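Local coordinates for protein putative enoyl-CoA hydratase/isomerase (Bordetella parapertussis, PDB 3ISA) that probably acts as an enoyl-CoA hydratase or isomerase of the crotonase family, working on acyl-CoA thioesters, though its own substrate is not established, at residues 84-95 against 139-147. Sequence-based numbering, arbitrary orientation.
Sequences MVRIEMLLQRVA and GLVLGTRRF
Arg-146 reaches from helix 144-151 and packs as a knob among Glu-88, Leu-91, Gln-92 and Ala-95 of helix 77-95. Arg-146 CD lies 3.9 Å from Ala-95 CB, a side chain small enough to let the long arm pass. A bend at chi3 (-54°) then turns the guanidinium end-on to the Glu-88 carboxylate. Arg-146 NH1 donates to Glu-88 OE2 and Arg-146 NH2 to Glu-88 OE1, each at 2.8 Å and nearly straight, with the two planes 26° apart. Glu-88 OE2 also accepts Gln-92 NE2 at 2.8 Å on its anti side, so a neighbour one helical turn on helps fix the carboxylate, whose charge is probably well stabilised in this buried setting. Leu-91 CB lies over one guanidinium face, 3.5 Å from Arg-146 NH2. A water accepts from Gly-143 N, at the helix N-cap, where phi is positive (75°), easy for a residue without a side chain, and weakly donates to Glu-88 OE2. Beyond the ion pair, Leu-142 CD1 meets Leu-91 CD1 at 3.9 Å, while methyl CE of Met-84, ending an unbranched, adaptable chain, touches Leu-140 CD2 at 3.7 Å. Helix 112-119 packs on Leu-91 and Leu-142, helix 217-229 on Glu-88 and Leu-140. A buried bidentate salt bridge and an apolar strip thus join the first turn of helix 144-151, and the loop leading into it, to helix 77-95 within the crotonase fold.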
# COMPACT_ATOMS: atom_id res chain seq x y z
N MET D 84 -24.87 -12.84 -5.55
CA MET D 84 -23.87 -11.91 -6.11
C MET D 84 -22.49 -12.07 -5.46
O MET D 84 -21.47 -12.05 -6.14
CB MET D 84 -24.38 -10.47 -6.01
CG MET D 84 -25.44 -10.11 -7.06
SD MET D 84 -24.93 -10.27 -8.80
CE MET D 84 -26.40 -9.48 -9.49
N VAL D 85 -22.46 -12.25 -4.13
CA VAL D 85 -21.21 -12.50 -3.41
C VAL D 85 -20.54 -13.78 -3.89
O VAL D 85 -19.33 -13.77 -4.16
CB VAL D 85 -21.44 -12.49 -1.86
CG1 VAL D 85 -20.24 -13.06 -1.14
CG2 VAL D 85 -21.73 -11.04 -1.42
N ARG D 86 -21.32 -14.85 -4.05
CA ARG D 86 -20.78 -16.11 -4.55
C ARG D 86 -20.26 -15.98 -5.99
O ARG D 86 -19.24 -16.56 -6.33
CB ARG D 86 -21.80 -17.26 -4.37
CG ARG D 86 -22.17 -17.58 -2.89
CD ARG D 86 -20.97 -18.06 -2.06
NE ARG D 86 -20.63 -19.45 -2.39
CZ ARG D 86 -19.50 -20.06 -2.03
NH1 ARG D 86 -18.58 -19.40 -1.34
NH2 ARG D 86 -19.29 -21.34 -2.35
N ILE D 87 -20.96 -15.22 -6.83
CA ILE D 87 -20.46 -14.88 -8.17
C ILE D 87 -19.09 -14.18 -8.07
O ILE D 87 -18.13 -14.61 -8.71
CB ILE D 87 -21.49 -14.05 -9.00
CG1 ILE D 87 -22.65 -14.96 -9.44
CG2 ILE D 87 -20.83 -13.43 -10.24
CD1 ILE D 87 -23.89 -14.21 -9.97
N GLU D 88 -18.98 -13.15 -7.24
CA GLU D 88 -17.67 -12.46 -7.11
C GLU D 88 -16.58 -13.39 -6.55
O GLU D 88 -15.44 -13.31 -6.98
CB GLU D 88 -17.79 -11.17 -6.28
CG GLU D 88 -16.47 -10.36 -6.07
CD GLU D 88 -15.80 -9.87 -7.38
OE1 GLU D 88 -16.36 -10.03 -8.48
OE2 GLU D 88 -14.67 -9.33 -7.30
N MET D 89 -16.95 -14.27 -5.61
CA MET D 89 -16.00 -15.23 -5.08
C MET D 89 -15.50 -16.17 -6.21
O MET D 89 -14.30 -16.44 -6.34
CB MET D 89 -16.56 -15.97 -3.86
CG MET D 89 -16.68 -15.06 -2.59
SD MET D 89 -17.49 -15.82 -1.14
CE MET D 89 -16.16 -16.84 -0.55
N LEU D 90 -16.43 -16.61 -7.06
CA LEU D 90 -16.09 -17.40 -8.24
C LEU D 90 -15.15 -16.64 -9.19
O LEU D 90 -14.13 -17.20 -9.62
CB LEU D 90 -17.36 -17.82 -8.99
CG LEU D 90 -17.11 -18.48 -10.36
CD1 LEU D 90 -16.32 -19.82 -10.26
CD2 LEU D 90 -18.42 -18.65 -11.15
N LEU D 91 -15.49 -15.39 -9.49
CA LEU D 91 -14.68 -14.58 -10.42
C LEU D 91 -13.24 -14.40 -9.91
O LEU D 91 -12.27 -14.48 -10.67
CB LEU D 91 -15.37 -13.22 -10.67
CG LEU D 91 -16.76 -13.30 -11.28
CD1 LEU D 91 -17.41 -11.92 -11.35
CD2 LEU D 91 -16.69 -13.96 -12.66
N GLN D 92 -13.11 -14.21 -8.60
CA GLN D 92 -11.80 -14.05 -8.01
C GLN D 92 -10.98 -15.35 -8.06
O GLN D 92 -9.76 -15.31 -8.29
CB GLN D 92 -11.94 -13.50 -6.58
CG GLN D 92 -12.43 -12.03 -6.60
CD GLN D 92 -12.45 -11.38 -5.23
OE1 GLN D 92 -11.96 -11.95 -4.25
NE2 GLN D 92 -13.01 -10.18 -5.16
N ARG D 93 -11.64 -16.49 -7.88
CA ARG D 93 -10.99 -17.80 -7.99
C ARG D 93 -10.49 -18.03 -9.42
O ARG D 93 -9.36 -18.48 -9.60
CB ARG D 93 -11.97 -18.91 -7.61
CG ARG D 93 -12.01 -19.20 -6.13
CD ARG D 93 -13.40 -19.68 -5.79
NE ARG D 93 -13.44 -20.74 -4.79
CZ ARG D 93 -13.68 -20.55 -3.51
NH1 ARG D 93 -13.73 -21.60 -2.69
NH2 ARG D 93 -13.88 -19.33 -3.03
N VAL D 94 -11.31 -17.69 -10.40
CA VAL D 94 -10.91 -17.82 -11.82
C VAL D 94 -9.78 -16.83 -12.16
O VAL D 94 -8.74 -17.23 -12.72
CB VAL D 94 -12.13 -17.67 -12.76
CG1 VAL D 94 -11.69 -17.76 -14.25
CG2 VAL D 94 -13.19 -18.72 -12.42
N ALA D 95 -9.96 -15.56 -11.77
CA ALA D 95 -8.96 -14.50 -12.03
C ALA D 95 -7.58 -14.79 -11.46
O ALA D 95 -6.57 -14.56 -12.13
CB ALA D 95 -9.46 -13.15 -11.56
N GLY D 139 -27.26 -0.15 -9.82
CA GLY D 139 -26.36 0.16 -8.71
C GLY D 139 -25.33 -0.92 -8.41
O GLY D 139 -24.55 -0.78 -7.48
N LEU D 140 -25.32 -2.00 -9.20
CA LEU D 140 -24.39 -3.12 -8.98
C LEU D 140 -22.94 -2.79 -9.38
O LEU D 140 -22.70 -2.33 -10.50
CB LEU D 140 -24.86 -4.36 -9.76
CG LEU D 140 -24.04 -5.62 -9.48
CD1 LEU D 140 -24.34 -6.15 -8.08
CD2 LEU D 140 -24.31 -6.67 -10.55
N VAL D 141 -21.99 -3.03 -8.48
CA VAL D 141 -20.58 -2.79 -8.78
C VAL D 141 -19.85 -4.12 -8.83
O VAL D 141 -19.34 -4.60 -7.81
CB VAL D 141 -19.93 -1.79 -7.77
CG1 VAL D 141 -18.45 -1.52 -8.14
CG2 VAL D 141 -20.71 -0.45 -7.70
N LEU D 142 -19.81 -4.72 -10.02
CA LEU D 142 -19.29 -6.09 -10.21
C LEU D 142 -18.29 -6.14 -11.37
O LEU D 142 -18.63 -5.76 -12.51
CB LEU D 142 -20.45 -7.07 -10.50
CG LEU D 142 -20.06 -8.52 -10.81
CD1 LEU D 142 -19.49 -9.16 -9.54
CD2 LEU D 142 -21.25 -9.33 -11.36
N GLY D 143 -17.08 -6.62 -11.09
CA GLY D 143 -16.05 -6.80 -12.13
C GLY D 143 -15.40 -5.51 -12.58
O GLY D 143 -14.58 -5.51 -13.52
N THR D 144 -15.72 -4.41 -11.89
CA THR D 144 -15.39 -3.07 -12.37
C THR D 144 -13.88 -2.84 -12.52
O THR D 144 -13.41 -2.45 -13.60
CB THR D 144 -16.06 -1.98 -11.47
OG1 THR D 144 -17.47 -2.27 -11.32
CG2 THR D 144 -15.85 -0.59 -12.07
N ARG D 145 -13.12 -3.09 -11.46
CA ARG D 145 -11.68 -2.87 -11.48
C ARG D 145 -10.95 -3.84 -12.39
O ARG D 145 -9.97 -3.45 -13.04
CB ARG D 145 -11.09 -2.98 -10.07
CG ARG D 145 -11.51 -1.83 -9.15
CD ARG D 145 -10.60 -1.80 -7.94
NE ARG D 145 -11.02 -0.80 -6.95
CZ ARG D 145 -11.96 -0.99 -6.03
NH1 ARG D 145 -12.63 -2.15 -5.97
NH2 ARG D 145 -12.23 0.01 -5.19
N ARG D 146 -11.42 -5.09 -12.44
CA ARG D 146 -10.84 -6.08 -13.37
C ARG D 146 -11.04 -5.66 -14.81
O ARG D 146 -10.11 -5.79 -15.64
CB ARG D 146 -11.36 -7.50 -13.13
CG ARG D 146 -10.72 -8.18 -11.88
CD ARG D 146 -11.14 -9.68 -11.72
NE ARG D 146 -12.60 -9.82 -11.71
CZ ARG D 146 -13.38 -9.72 -10.63
NH1 ARG D 146 -12.86 -9.56 -9.41
NH2 ARG D 146 -14.69 -9.83 -10.77
N PHE D 147 -12.22 -5.15 -15.13
CA PHE D 147 -12.45 -4.66 -16.48
C PHE D 147 -11.55 -3.45 -16.78
O PHE D 147 -10.92 -3.39 -17.84
CB PHE D 147 -13.92 -4.38 -16.73
CG PHE D 147 -14.24 -3.99 -18.15
CD1 PHE D 147 -14.11 -4.91 -19.19
CD2 PHE D 147 -14.70 -2.70 -18.44
CE1 PHE D 147 -14.41 -4.54 -20.51
CE2 PHE D 147 -15.01 -2.32 -19.73
CZ PHE D 147 -14.87 -3.24 -20.77
O HOH W 1 -15.57 -6.97 -8.83